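Local coordinates for Rx protein (Solanum tuberosum, PDB 4M70) that probably serves in plant defence as an intracellular NB-LRR resistance protein that triggers a hypersensitive response to pathogens, represented here by its N-terminal coiled-coil domain, at residues 70-75 and 97-102; 60-65 and 109-114; 81-84 and 88-91. All coordinates share one frame; numbering follows the deposited sequence.

Contact 1: residues 70-75 and 97-102; sequences EDMVDS and FFVLEQ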
# COMPACT_ATOMS: atom_id res chain seq x y z
N GLU A 70 5.67 -2.49 3.71
CA GLU A 70 7.02 -2.69 3.20
C GLU A 70 7.43 -4.14 3.34
O GLU A 70 7.91 -4.76 2.38
CB GLU A 70 8.02 -1.84 3.97
CG GLU A 70 8.56 -0.66 3.23
CD GLU A 70 9.74 -0.07 3.93
OE1 GLU A 70 9.95 -0.41 5.11
OE2 GLU A 70 10.46 0.72 3.30
N ASP A 71 7.22 -4.67 4.54
CA ASP A 71 7.58 -6.06 4.81
C ASP A 71 6.84 -7.02 3.88
O ASP A 71 7.44 -7.95 3.31
CB ASP A 71 7.28 -6.41 6.27
CG ASP A 71 8.21 -5.70 7.24
OD1 ASP A 71 9.29 -5.24 6.81
OD2 ASP A 71 7.85 -5.58 8.43
N MET A 72 5.55 -6.78 3.70
CA MET A 72 4.73 -7.63 2.83
C MET A 72 5.13 -7.58 1.35
O MET A 72 5.19 -8.61 0.67
CB MET A 72 3.25 -7.28 3.00
CG MET A 72 2.66 -7.77 4.33
SD MET A 72 0.98 -7.17 4.59
CE MET A 72 0.51 -8.07 6.07
N VAL A 73 5.40 -6.38 0.85
CA VAL A 73 5.84 -6.21 -0.53
C VAL A 73 7.20 -6.88 -0.75
O VAL A 73 7.41 -7.55 -1.77
CB VAL A 73 5.89 -4.72 -0.94
CG1 VAL A 73 6.61 -4.54 -2.27
CG2 VAL A 73 4.48 -4.13 -1.00
N ASP A 74 8.11 -6.70 0.20
CA ASP A 74 9.42 -7.36 0.14
C ASP A 74 9.26 -8.89 0.06
O ASP A 74 9.87 -9.56 -0.79
CB ASP A 74 10.27 -6.99 1.36
CG ASP A 74 10.95 -5.65 1.21
OD1 ASP A 74 11.06 -5.17 0.06
OD2 ASP A 74 11.37 -5.08 2.24
N SER A 75 8.43 -9.42 0.95
CA SER A 75 8.21 -10.86 1.05
C SER A 75 7.60 -11.44 -0.22
O SER A 75 8.08 -12.44 -0.77
CB SER A 75 7.32 -11.18 2.25
OG SER A 75 7.20 -12.58 2.44
N PHE A 97 -0.28 -6.31 -5.34
CA PHE A 97 -1.29 -5.32 -5.73
C PHE A 97 -2.28 -5.07 -4.61
O PHE A 97 -2.58 -3.92 -4.26
CB PHE A 97 -2.06 -5.78 -6.97
CG PHE A 97 -1.24 -5.80 -8.22
CD1 PHE A 97 -0.76 -4.63 -8.78
CD2 PHE A 97 -1.03 -7.00 -8.88
CE1 PHE A 97 -0.01 -4.67 -9.95
CE2 PHE A 97 -0.30 -7.05 -10.05
CZ PHE A 97 0.21 -5.88 -10.59
N PHE A 98 -2.79 -6.16 -4.04
CA PHE A 98 -3.80 -6.09 -3.00
C PHE A 98 -3.29 -5.37 -1.76
O PHE A 98 -3.98 -4.50 -1.20
CB PHE A 98 -4.27 -7.50 -2.64
CG PHE A 98 -5.34 -7.54 -1.58
CD1 PHE A 98 -5.00 -7.76 -0.25
CD2 PHE A 98 -6.67 -7.35 -1.91
CE1 PHE A 98 -5.98 -7.79 0.73
CE2 PHE A 98 -7.65 -7.39 -0.94
CZ PHE A 98 -7.30 -7.60 0.38
N VAL A 99 -2.08 -5.73 -1.32
CA VAL A 99 -1.53 -5.09 -0.14
C VAL A 99 -1.27 -3.61 -0.39
O VAL A 99 -1.56 -2.77 0.48
CB VAL A 99 -0.26 -5.81 0.40
CG1 VAL A 99 0.91 -5.66 -0.55
CG2 VAL A 99 0.11 -5.29 1.77
N LEU A 100 -0.79 -3.26 -1.58
CA LEU A 100 -0.52 -1.86 -1.87
C LEU A 100 -1.79 -1.01 -1.94
O LEU A 100 -1.80 0.13 -1.47
CB LEU A 100 0.30 -1.71 -3.15
CG LEU A 100 1.78 -2.04 -2.97
CD1 LEU A 100 2.54 -1.94 -4.28
CD2 LEU A 100 2.36 -1.10 -1.92
N GLU A 101 -2.86 -1.56 -2.51
CA GLU A 101 -4.14 -0.85 -2.50
C GLU A 101 -4.72 -0.70 -1.08
O GLU A 101 -5.23 0.37 -0.74
CB GLU A 101 -5.13 -1.50 -3.47
CG GLU A 101 -6.44 -0.73 -3.61
CD GLU A 101 -6.30 0.65 -4.22
OE1 GLU A 101 -5.27 0.94 -4.87
OE2 GLU A 101 -7.22 1.47 -4.01
N GLN A 102 -4.66 -1.76 -0.27
CA GLN A 102 -5.13 -1.66 1.12
C GLN A 102 -4.36 -0.57 1.87
O GLN A 102 -4.95 0.29 2.57
CB GLN A 102 -4.97 -3.00 1.85
CG GLN A 102 -5.85 -4.13 1.35
CD GLN A 102 -7.18 -4.21 2.08
OE1 GLN A 102 -8.18 -3.63 1.65
NE2 GLN A 102 -7.19 -4.92 3.20
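The long antiparallel hairpin of the four-helix coiled-coil domain is packed near its middle by Met72 and Val73 of helix 56-81 against Val99 and Leu100 of helix 86-119. The two short helical segments run at 165° to each other, their axes 9.8 Å apart. Met72 and Val99 stand level, and their side chains meet obliquely: Met72 SD lies 3.5 Å from Val99 CG2, and the same methyl also touches Met72 CB. The methionine leaves the interface after this touch. With CG beside its own backbone N (chi1 -73°) and the chain extended beyond, the thioether runs past Val99 rather than into the bundle. Val99 divides its two methyls between its neighbours: CG2 goes to Met72, while CG1, set between the backbone N and the carbonyl carbon (chi1 69°), lies 3.9 Å from Val73 CG2. That one branch of Val73 serves two partners, since Val73 CG2 also reaches Leu100 CD2 at 3.8 Å, the two side chains meeting at about a right angle. On the inner side, Thr16 and Ser20 of helix 4-24 pack on Val73, and Ile17, Leu28 and Phe31 touch Leu100. Val99 also packs on an aromatic side chain in the chain of another protein, so this level of the hairpin contributes to a binding surface. No hydrogen bond or charge pair links the segments; cohesion rests on methyl, methylene and sulfur contacts, which fix the helix spacing through side-chain shape while imposing little directional restraint.

Contact 2: residues 60-65 and 109-114; sequences VEIVEV and STVKQW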
# COMPACT_ATOMS: atom_id res chain seq x y z
N VAL A 60 1.71 7.74 14.01
CA VAL A 60 1.96 6.36 14.41
C VAL A 60 1.25 5.41 13.44
O VAL A 60 1.85 4.44 12.95
CB VAL A 60 1.48 6.08 15.86
CG1 VAL A 60 1.51 4.59 16.17
CG2 VAL A 60 2.32 6.85 16.86
N GLU A 61 -0.00 5.72 13.14
CA GLU A 61 -0.80 4.91 12.22
C GLU A 61 -0.14 4.78 10.84
O GLU A 61 0.04 3.67 10.32
CB GLU A 61 -2.21 5.52 12.08
CG GLU A 61 -2.96 5.66 13.40
CD GLU A 61 -4.28 6.41 13.27
OE1 GLU A 61 -4.58 6.91 12.17
OE2 GLU A 61 -4.99 6.53 14.29
N ILE A 62 0.27 5.92 10.27
CA ILE A 62 0.93 5.95 8.97
C ILE A 62 2.26 5.19 8.99
O ILE A 62 2.55 4.40 8.09
CB ILE A 62 1.18 7.39 8.48
CG1 ILE A 62 -0.15 8.09 8.16
CG2 ILE A 62 2.05 7.39 7.25
CD1 ILE A 62 0.02 9.53 7.69
N VAL A 63 3.06 5.45 10.01
CA VAL A 63 4.36 4.80 10.14
C VAL A 63 4.26 3.28 10.19
O VAL A 63 4.91 2.58 9.38
CB VAL A 63 5.12 5.32 11.38
CG1 VAL A 63 6.26 4.38 11.77
CG2 VAL A 63 5.65 6.72 11.13
N GLU A 64 3.45 2.76 11.10
CA GLU A 64 3.33 1.31 11.23
C GLU A 64 2.72 0.70 9.97
O GLU A 64 3.21 -0.33 9.49
CB GLU A 64 2.60 0.90 12.51
CG GLU A 64 2.74 -0.61 12.75
CD GLU A 64 2.36 -1.05 14.16
OE1 GLU A 64 1.93 -0.21 14.97
OE2 GLU A 64 2.54 -2.26 14.45
N VAL A 65 1.66 1.31 9.45
CA VAL A 65 1.05 0.81 8.21
C VAL A 65 2.06 0.72 7.07
O VAL A 65 2.15 -0.30 6.37
CB VAL A 65 -0.17 1.66 7.77
CG1 VAL A 65 -0.55 1.36 6.33
CG2 VAL A 65 -1.36 1.42 8.70
N SER A 109 -6.82 7.77 3.84
CA SER A 109 -7.77 8.09 4.90
C SER A 109 -7.11 8.86 6.05
O SER A 109 -7.61 9.90 6.51
CB SER A 109 -8.43 6.81 5.42
OG SER A 109 -9.19 7.05 6.58
N THR A 110 -5.96 8.35 6.49
CA THR A 110 -5.24 8.96 7.60
C THR A 110 -4.75 10.36 7.27
O THR A 110 -4.78 11.25 8.11
CB THR A 110 -4.06 8.09 8.07
OG1 THR A 110 -4.51 6.76 8.34
CG2 THR A 110 -3.43 8.67 9.33
N VAL A 111 -4.30 10.57 6.03
CA VAL A 111 -3.81 11.87 5.61
C VAL A 111 -4.94 12.89 5.50
O VAL A 111 -4.77 14.07 5.84
CB VAL A 111 -3.01 11.78 4.29
CG1 VAL A 111 -2.79 13.16 3.68
CG2 VAL A 111 -1.67 11.10 4.52
N LYS A 112 -6.11 12.44 5.05
CA LYS A 112 -7.28 13.33 5.01
C LYS A 112 -7.72 13.74 6.42
O LYS A 112 -8.00 14.92 6.69
CB LYS A 112 -8.42 12.68 4.24
CG LYS A 112 -8.20 12.68 2.73
CD LYS A 112 -9.24 11.83 2.00
CE LYS A 112 -8.97 11.83 0.51
NZ LYS A 112 -9.82 10.85 -0.21
N GLN A 113 -7.74 12.77 7.33
CA GLN A 113 -8.01 13.05 8.73
C GLN A 113 -6.97 14.01 9.30
O GLN A 113 -7.27 14.88 10.11
CB GLN A 113 -8.08 11.76 9.55
CG GLN A 113 -8.43 11.99 11.02
CD GLN A 113 -8.55 10.69 11.80
OE1 GLN A 113 -8.43 9.60 11.24
NE2 GLN A 113 -8.80 10.81 13.10
N TRP A 114 -5.73 13.83 8.85
CA TRP A 114 -4.60 14.67 9.24
C TRP A 114 -4.89 16.11 8.83
O TRP A 114 -4.59 17.03 9.58
CB TRP A 114 -3.32 14.15 8.57
CG TRP A 114 -2.06 14.86 8.97
CD1 TRP A 114 -1.65 16.10 8.58
CD2 TRP A 114 -1.03 14.34 9.82
NE1 TRP A 114 -0.43 16.39 9.15
CE2 TRP A 114 -0.03 15.33 9.91
CE3 TRP A 114 -0.86 13.14 10.52
CZ2 TRP A 114 1.13 15.15 10.68
CZ3 TRP A 114 0.29 12.97 11.28
CH2 TRP A 114 1.27 13.97 11.35
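Ile62 and Thr110, whose CA atoms, 7.0 Å apart, are the nearest pair between the two segments, lie alongside each other, pointing opposite ways. Thr110 CG2 is the atom that does most of the touching. It lies 3.5 Å from Ile62 CG1, and the terminal CD1 of the isoleucine runs on beyond it until Ile62 CD1 is 3.9 Å from Val111 CG2, an oblique meeting of branch ends. The extended chi2 of Ile62 (179°) carries its tip that far. Across the other flank of Thr110 comes Glu61, whose carboxylate oxygen OE1 sits 3.5 Å from Thr110 CG2. The same oxygen is 3.8 Å from Thr110 OG1, and no hydrogen bond joins them; the hydroxyl is instead bonded to the backbone O of Cys106, one turn back in its own helix. These side chains pack helix 56-81 against helix 86-119, antiparallel at 161° in the four-helix bundle, with 10.3 Å between the axes of the short segments. Inward, Ala6 and Val10 of helix 4-24 and Leu42 of helix 29-42 pack on Ile62, while Ile41 and Leu42 cover Val111. Leu58, one turn before Ile62, touches Thr110 and Trp114, extending the apolar seam toward the N-terminal end of its helix.

Contact 3: residues 81-84 and 88-91; sequences FLAQ and ERSR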
# COMPACT_ATOMS: atom_id res chain seq x y z
N PHE A 81 10.29 -13.87 -7.18
CA PHE A 81 11.61 -14.35 -7.60
C PHE A 81 11.67 -15.87 -7.57
O PHE A 81 12.27 -16.49 -8.45
CB PHE A 81 12.70 -13.76 -6.71
CG PHE A 81 14.09 -14.21 -7.07
CD1 PHE A 81 14.68 -15.28 -6.41
CD2 PHE A 81 14.82 -13.56 -8.05
CE1 PHE A 81 15.96 -15.71 -6.73
CE2 PHE A 81 16.11 -13.98 -8.38
CZ PHE A 81 16.67 -15.06 -7.71
N LEU A 82 11.04 -16.46 -6.57
CA LEU A 82 11.10 -17.90 -6.37
C LEU A 82 10.05 -18.64 -7.20
O LEU A 82 9.99 -19.87 -7.16
CB LEU A 82 10.93 -18.23 -4.89
CG LEU A 82 12.05 -17.75 -3.96
CD1 LEU A 82 11.67 -17.96 -2.50
CD2 LEU A 82 13.36 -18.46 -4.29
N ALA A 83 9.23 -17.89 -7.93
CA ALA A 83 8.13 -18.49 -8.68
C ALA A 83 8.61 -19.56 -9.66
O ALA A 83 9.44 -19.30 -10.53
CB ALA A 83 7.35 -17.41 -9.42
N GLN A 84 8.06 -20.76 -9.50
CA GLN A 84 8.40 -21.90 -10.33
C GLN A 84 7.41 -22.07 -11.48
O GLN A 84 7.66 -22.82 -12.43
CB GLN A 84 8.43 -23.17 -9.48
CG GLN A 84 9.51 -23.17 -8.40
CD GLN A 84 9.48 -24.44 -7.55
OE1 GLN A 84 8.44 -25.08 -7.41
NE2 GLN A 84 10.62 -24.78 -6.97
N GLU A 88 2.03 -19.55 -9.17
CA GLU A 88 2.76 -19.02 -8.02
C GLU A 88 3.08 -17.55 -8.28
O GLU A 88 2.91 -16.69 -7.40
CB GLU A 88 4.05 -19.82 -7.81
CG GLU A 88 3.85 -21.23 -7.25
CD GLU A 88 5.15 -22.02 -7.16
OE1 GLU A 88 6.15 -21.61 -7.79
OE2 GLU A 88 5.18 -23.05 -6.46
N ARG A 89 3.50 -17.28 -9.51
CA ARG A 89 3.83 -15.94 -9.96
C ARG A 89 2.65 -14.99 -9.84
O ARG A 89 2.75 -13.91 -9.24
CB ARG A 89 4.29 -15.99 -11.42
CG ARG A 89 4.89 -14.70 -11.94
CD ARG A 89 5.34 -14.85 -13.38
NE ARG A 89 5.89 -13.60 -13.90
CZ ARG A 89 7.13 -13.18 -13.68
NH1 ARG A 89 7.96 -13.91 -12.94
NH2 ARG A 89 7.55 -12.03 -14.19
N SER A 90 1.52 -15.41 -10.40
CA SER A 90 0.32 -14.58 -10.39
C SER A 90 -0.20 -14.34 -8.98
O SER A 90 -0.62 -13.24 -8.65
CB SER A 90 -0.77 -15.17 -11.27
OG SER A 90 -1.31 -16.35 -10.69
N ARG A 91 -0.19 -15.39 -8.16
CA ARG A 91 -0.63 -15.25 -6.77
C ARG A 91 0.23 -14.22 -6.04
O ARG A 91 -0.30 -13.36 -5.32
CB ARG A 91 -0.63 -16.61 -6.06
CG ARG A 91 -0.99 -16.55 -4.58
CD ARG A 91 -0.94 -17.95 -3.99
NE ARG A 91 -1.93 -18.82 -4.61
CZ ARG A 91 -2.13 -20.09 -4.27
NH1 ARG A 91 -1.41 -20.66 -3.31
NH2 ARG A 91 -3.06 -20.81 -4.90
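Glu88, Ala83 and Gln84 carry the contact that closes the tight connection of the helical hairpin, where the chain leaves helix 56-81 and enters helix 86-119. Glu88, in the first turn of the second helix, has the most surface buried. Its side chain is extended beyond CG and reaches back over the turn to the loop backbone, where Gln84 N donates to Glu88 OE1 at 2.7 Å with an N-H...O angle of 161°. The amide nitrogen meets that oxygen nearly in line with its C-O bond. This bond holds one carboxylate oxygen against the backbone just ahead of the helix. A second tie runs the other way: Glu88 N donates to the side-chain OD1 of Asn85, so backbone N and carboxylate of Glu88 both hold residues that lead into the helix. The negative carboxylate so near the N-terminal end of helix 86-119 would probably be favoured by the helix dipole.

Ala83 fills the angle between loop and helix with its single methyl. Ala83 CB is 3.9 Å from Arg89 CA and equally far from Arg89 CB, so the small side chain rests on the helix backbone and on the root of the arginine. Beyond CB the arginine chain runs straight from CG to NE and adds no closer contact. Ala83 itself has an extended backbone (psi 123°), which turns the chain out of the preceding helix toward Gln84. The side chain of Gln84 passes at a slant to that of the glutamate it binds through its backbone, amide and carboxylate planes 30° apart. Their polar ends are not bonded to each other; the closest side-chain approach is of Gln84 CB to Glu88 OE1, at 3.2 Å.

Overall arrangement
Contacts 1 and 2 both join helix 56-81 to helix 86-119, at levels whose centres lie 16 Å apart along the hairpin; contact 3 belongs to the turn that connects these helices and is nested in sequence within both loops. Contact 1 is the buried one, near the centre of the chain. Contact 2 is partly buried, with a threonine at its centre and a carboxylate at its edge. Contact 3 is at the surface, about 31 Å centre to centre from contact 2 and on the opposite side of the chain's centre. The chemistry changes accordingly: apolar packing joins the long helices, whereas the exposed turn relies on a backbone-to-carboxylate hydrogen bond and one methyl.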